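Local coordinates for alpha-galactosidase (Thermus thermophilus, PDB 6LCJ), which probably cleaves terminal alpha-galactosyl units from oligosaccharides by hydrolysis, and assembles as a hexamer, at residues Lys43-His48 against Gly86-Ser91. Numbering follows the deposited sequence.
Sequences KGFFRH and GAWWGS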
ATOM      1  N   LYS E  43     -35.580  -8.793   9.277  1.00 47.89           N
ATOM      2  CA  LYS E  43     -35.350  -8.754   7.836  1.00 50.14           C
ATOM      3  C   LYS E  43     -35.176  -7.344   7.281  1.00 48.76           C
ATOM      4  O   LYS E  43     -34.654  -7.190   6.171  1.00 56.11           O
ATOM      5  CB  LYS E  43     -36.498  -9.440   7.088  1.00 55.74           C
ATOM      6  CG  LYS E  43     -36.849 -10.831   7.609  1.00 60.16           C
ATOM      7  CD  LYS E  43     -35.809 -11.879   7.181  1.00 65.70           C
ATOM      8  CE  LYS E  43     -35.981 -13.185   7.958  1.00 65.30           C
ATOM      9  NZ  LYS E  43     -37.389 -13.702   7.914  1.00 65.99           N
ATOM     10  N   GLY E  44     -35.586  -6.317   8.006  1.00 43.33           N
ATOM     11  CA  GLY E  44     -35.356  -4.955   7.565  1.00 38.23           C
ATOM     12  C   GLY E  44     -34.991  -4.043   8.717  1.00 33.14           C
ATOM     13  O   GLY E  44     -35.426  -4.230   9.855  1.00 34.18           O
ATOM     14  N   PHE E  45     -34.174  -3.045   8.400  1.00 33.88           N
ATOM     15  CA  PHE E  45     -33.844  -1.954   9.307  1.00 30.03           C
ATOM     16  C   PHE E  45     -34.372  -0.657   8.708  1.00 29.46           C
ATOM     17  O   PHE E  45     -34.152  -0.382   7.520  1.00 26.33           O
ATOM     18  CB  PHE E  45     -32.330  -1.866   9.547  1.00 28.85           C
ATOM     19  CG  PHE E  45     -31.871  -0.565  10.235  1.00 29.48           C
ATOM     20  CD1 PHE E  45     -32.370  -0.195  11.479  1.00 26.65           C
ATOM     21  CD2 PHE E  45     -30.921   0.260   9.637  1.00 27.12           C
ATOM     22  CE1 PHE E  45     -31.937   0.978  12.111  1.00 28.60           C
ATOM     23  CE2 PHE E  45     -30.479   1.437  10.270  1.00 28.95           C
ATOM     24  CZ  PHE E  45     -30.990   1.795  11.499  1.00 28.57           C
ATOM     25  N   PHE E  46     -35.086   0.127   9.514  1.00 28.26           N
ATOM     26  CA  PHE E  46     -35.538   1.431   9.048  1.00 26.79           C
ATOM     27  C   PHE E  46     -34.394   2.437   9.194  1.00 29.87           C
ATOM     28  O   PHE E  46     -33.989   2.800  10.313  1.00 25.83           O
ATOM     29  CB  PHE E  46     -36.773   1.906   9.797  1.00 26.32           C
ATOM     30  CG  PHE E  46     -37.226   3.271   9.365  1.00 27.86           C
ATOM     31  CD1 PHE E  46     -37.679   3.479   8.076  1.00 29.83           C
ATOM     32  CD2 PHE E  46     -37.161   4.355  10.229  1.00 24.48           C
ATOM     33  CE1 PHE E  46     -38.083   4.745   7.659  1.00 32.04           C
ATOM     34  CE2 PHE E  46     -37.574   5.610   9.825  1.00 25.94           C
ATOM     35  CZ  PHE E  46     -38.036   5.805   8.538  1.00 27.83           C
ATOM     36  N   ARG E  47     -33.889   2.895   8.063  1.00 25.13           N
ATOM     37  CA  ARG E  47     -32.732   3.767   8.014  1.00 25.74           C
ATOM     38  C   ARG E  47     -33.251   5.185   7.822  1.00 25.72           C
ATOM     39  O   ARG E  47     -33.630   5.568   6.713  1.00 27.84           O
ATOM     40  CB  ARG E  47     -31.803   3.323   6.889  1.00 24.29           C
ATOM     41  CG  ARG E  47     -30.422   3.948   6.937  1.00 27.30           C
ATOM     42  CD  ARG E  47     -30.359   5.231   6.129  1.00 24.96           C
ATOM     43  NE  ARG E  47     -29.021   5.802   6.186  1.00 23.98           N
ATOM     44  CZ  ARG E  47     -28.707   7.014   5.750  1.00 25.95           C
ATOM     45  NH1 ARG E  47     -29.639   7.790   5.217  1.00 23.34           N
ATOM     46  NH2 ARG E  47     -27.454   7.455   5.841  1.00 28.94           N
ATOM     47  N   HIS E  48     -33.293   5.960   8.905  1.00 26.63           N
ATOM     48  CA  HIS E  48     -33.755   7.345   8.839  1.00 23.95           C
ATOM     49  C   HIS E  48     -32.576   8.311   8.670  1.00 24.64           C
ATOM     50  O   HIS E  48     -31.776   8.505   9.593  1.00 20.03           O
ATOM     51  CB  HIS E  48     -34.561   7.723  10.069  1.00 19.77           C
ATOM     52  CG  HIS E  48     -35.193   9.066   9.925  1.00 25.95           C
ATOM     53  ND1 HIS E  48     -34.824  10.154  10.686  1.00 24.13           N
ATOM     54  CD2 HIS E  48     -36.093   9.524   9.020  1.00 26.10           C
ATOM     55  CE1 HIS E  48     -35.502  11.214  10.286  1.00 28.89           C
ATOM     56  NE2 HIS E  48     -36.282  10.859   9.277  1.00 28.89           N
ATOM     57  N   GLY E  86     -19.198   1.910   8.634  1.00 50.78           N
ATOM     58  CA  GLY E  86     -19.394   0.626   7.976  1.00 43.21           C
ATOM     59  C   GLY E  86     -20.659  -0.099   8.380  1.00 46.95           C
ATOM     60  O   GLY E  86     -21.119  -0.975   7.644  1.00 56.14           O
ATOM     61  N   ALA E  87     -21.227   0.236   9.534  1.00 46.62           N
ATOM     62  CA  ALA E  87     -22.487  -0.335   9.969  1.00 41.21           C
ATOM     63  C   ALA E  87     -23.627   0.598   9.567  1.00 37.31           C
ATOM     64  O   ALA E  87     -23.418   1.662   8.993  1.00 36.99           O
ATOM     65  CB  ALA E  87     -22.454  -0.605  11.473  1.00 38.07           C
ATOM     66  N   TRP E  88     -24.854   0.184   9.847  1.00 37.49           N
ATOM     67  CA  TRP E  88     -26.039   0.923   9.423  1.00 32.07           C
ATOM     68  C   TRP E  88     -26.497   1.827  10.559  1.00 34.57           C
ATOM     69  O   TRP E  88     -27.044   1.344  11.559  1.00 31.98           O
ATOM     70  CB  TRP E  88     -27.151  -0.034   9.026  1.00 29.78           C
ATOM     71  CG  TRP E  88     -27.007  -0.634   7.656  1.00 42.66           C
ATOM     72  CD1 TRP E  88     -26.621  -1.911   7.355  1.00 38.48           C
ATOM     73  CD2 TRP E  88     -27.273   0.011   6.402  1.00 37.53           C
ATOM     74  NE1 TRP E  88     -26.628  -2.096   6.000  1.00 42.96           N
ATOM     75  CE2 TRP E  88     -27.031  -0.935   5.390  1.00 42.48           C
ATOM     76  CE3 TRP E  88     -27.696   1.290   6.042  1.00 32.26           C
ATOM     77  CZ2 TRP E  88     -27.188  -0.639   4.041  1.00 38.80           C
ATOM     78  CZ3 TRP E  88     -27.861   1.579   4.701  1.00 37.49           C
ATOM     79  CH2 TRP E  88     -27.602   0.621   3.718  1.00 38.10           C
ATOM     80  N   TRP E  89     -26.287   3.134  10.398  1.00 28.56           N
ATOM     81  CA  TRP E  89     -26.679   4.132  11.384  1.00 29.15           C
ATOM     82  C   TRP E  89     -27.770   5.030  10.811  1.00 27.07           C
ATOM     83  O   TRP E  89     -27.670   5.491   9.678  1.00 30.60           O
ATOM     84  CB  TRP E  89     -25.489   5.001  11.795  1.00 30.89           C
ATOM     85  CG  TRP E  89     -24.561   4.423  12.801  1.00 30.92           C
ATOM     86  CD1 TRP E  89     -23.381   3.794  12.553  1.00 35.66           C
ATOM     87  CD2 TRP E  89     -24.705   4.452  14.229  1.00 36.89           C
ATOM     88  NE1 TRP E  89     -22.784   3.415  13.734  1.00 38.02           N
ATOM     89  CE2 TRP E  89     -23.575   3.811  14.777  1.00 32.34           C
ATOM     90  CE3 TRP E  89     -25.690   4.939  15.097  1.00 33.93           C
ATOM     91  CZ2 TRP E  89     -23.397   3.650  16.142  1.00 29.31           C
ATOM     92  CZ3 TRP E  89     -25.507   4.779  16.460  1.00 28.37           C
ATOM     93  CH2 TRP E  89     -24.367   4.145  16.967  1.00 29.43           C
ATOM     94  N   GLY E  90     -28.808   5.293  11.604  1.00 28.05           N
ATOM     95  CA  GLY E  90     -29.824   6.257  11.251  1.00 23.89           C
ATOM     96  C   GLY E  90     -29.853   7.402  12.253  1.00 25.90           C
ATOM     97  O   GLY E  90     -29.235   7.341  13.320  1.00 28.20           O
ATOM     98  N   SER E  91     -30.599   8.445  11.907  1.00 26.86           N
ATOM     99  CA  SER E  91     -30.723   9.619  12.761  1.00 24.37           C
ATOM    100  C   SER E  91     -32.017   9.585  13.562  1.00 25.34           C
ATOM    101  O   SER E  91     -33.108   9.451  12.993  1.00 26.37           O
ATOM    102  CB  SER E  91     -30.670  10.907  11.945  1.00 24.92           C
ATOM    103  OG  SER E  91     -31.198  11.975  12.721  1.00 36.97           O
TER
HETATM  104  O   HOH W   1     -26.821   4.680   7.316  1.00 32.36           O
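H48 and G90 bring the two backbones together, their CA atoms 4.7 Å apart, where strand 44-48 and strand 89-91 converge at 53° between their N-to-C directions. The strands do not pair along their length; one backbone bond joins them, from S91 N to H48 O at 2.6 Å, nearly straight. The H48 side chain adds a second link. With CG anti to the backbone N (chi1 -172°), the imidazole reaches the S91 carbonyl, and ND1 donates to S91 O at 3.0 Å, the oxygen lying at the ring edge in its plane. The two bonds thus clamp both ends of S91's backbone to one residue, while NE2 on the far side of the ring is hydrogen-bonded to R390 NE.

Further back the two segments separate, and side chains and one water make the contact. F45 meets W88 obliquely, CD2 3.8 Å from W88 CB and CE2 also against the W88 backbone carbonyl; G90 N lies at the ring edge, near its plane, beyond CZ. R47 lays CG 3.9 Å from W88 CE3, its guanidinium standing 83° to the indole. A water bridges the segments, accepting from R47 NE at 2.7 Å and donating to W89 O; NH2 forms a salt bridge with D78 and NH1 is hydrogen-bonded to the L55 carbonyl.

These two strands are members of different antiparallel sheets in the N-terminal beta domain: 44-48 runs between strands 93-97 and 56-59, whereas 89-91 lies at the margin of the other sheet, next to 113-117. W89 points away from strand 44-48, and its indole packs on R114 and L116 of that neighbour, edge-to-face with F81 of helix 80-84, and on E258 of a neighbouring subunit.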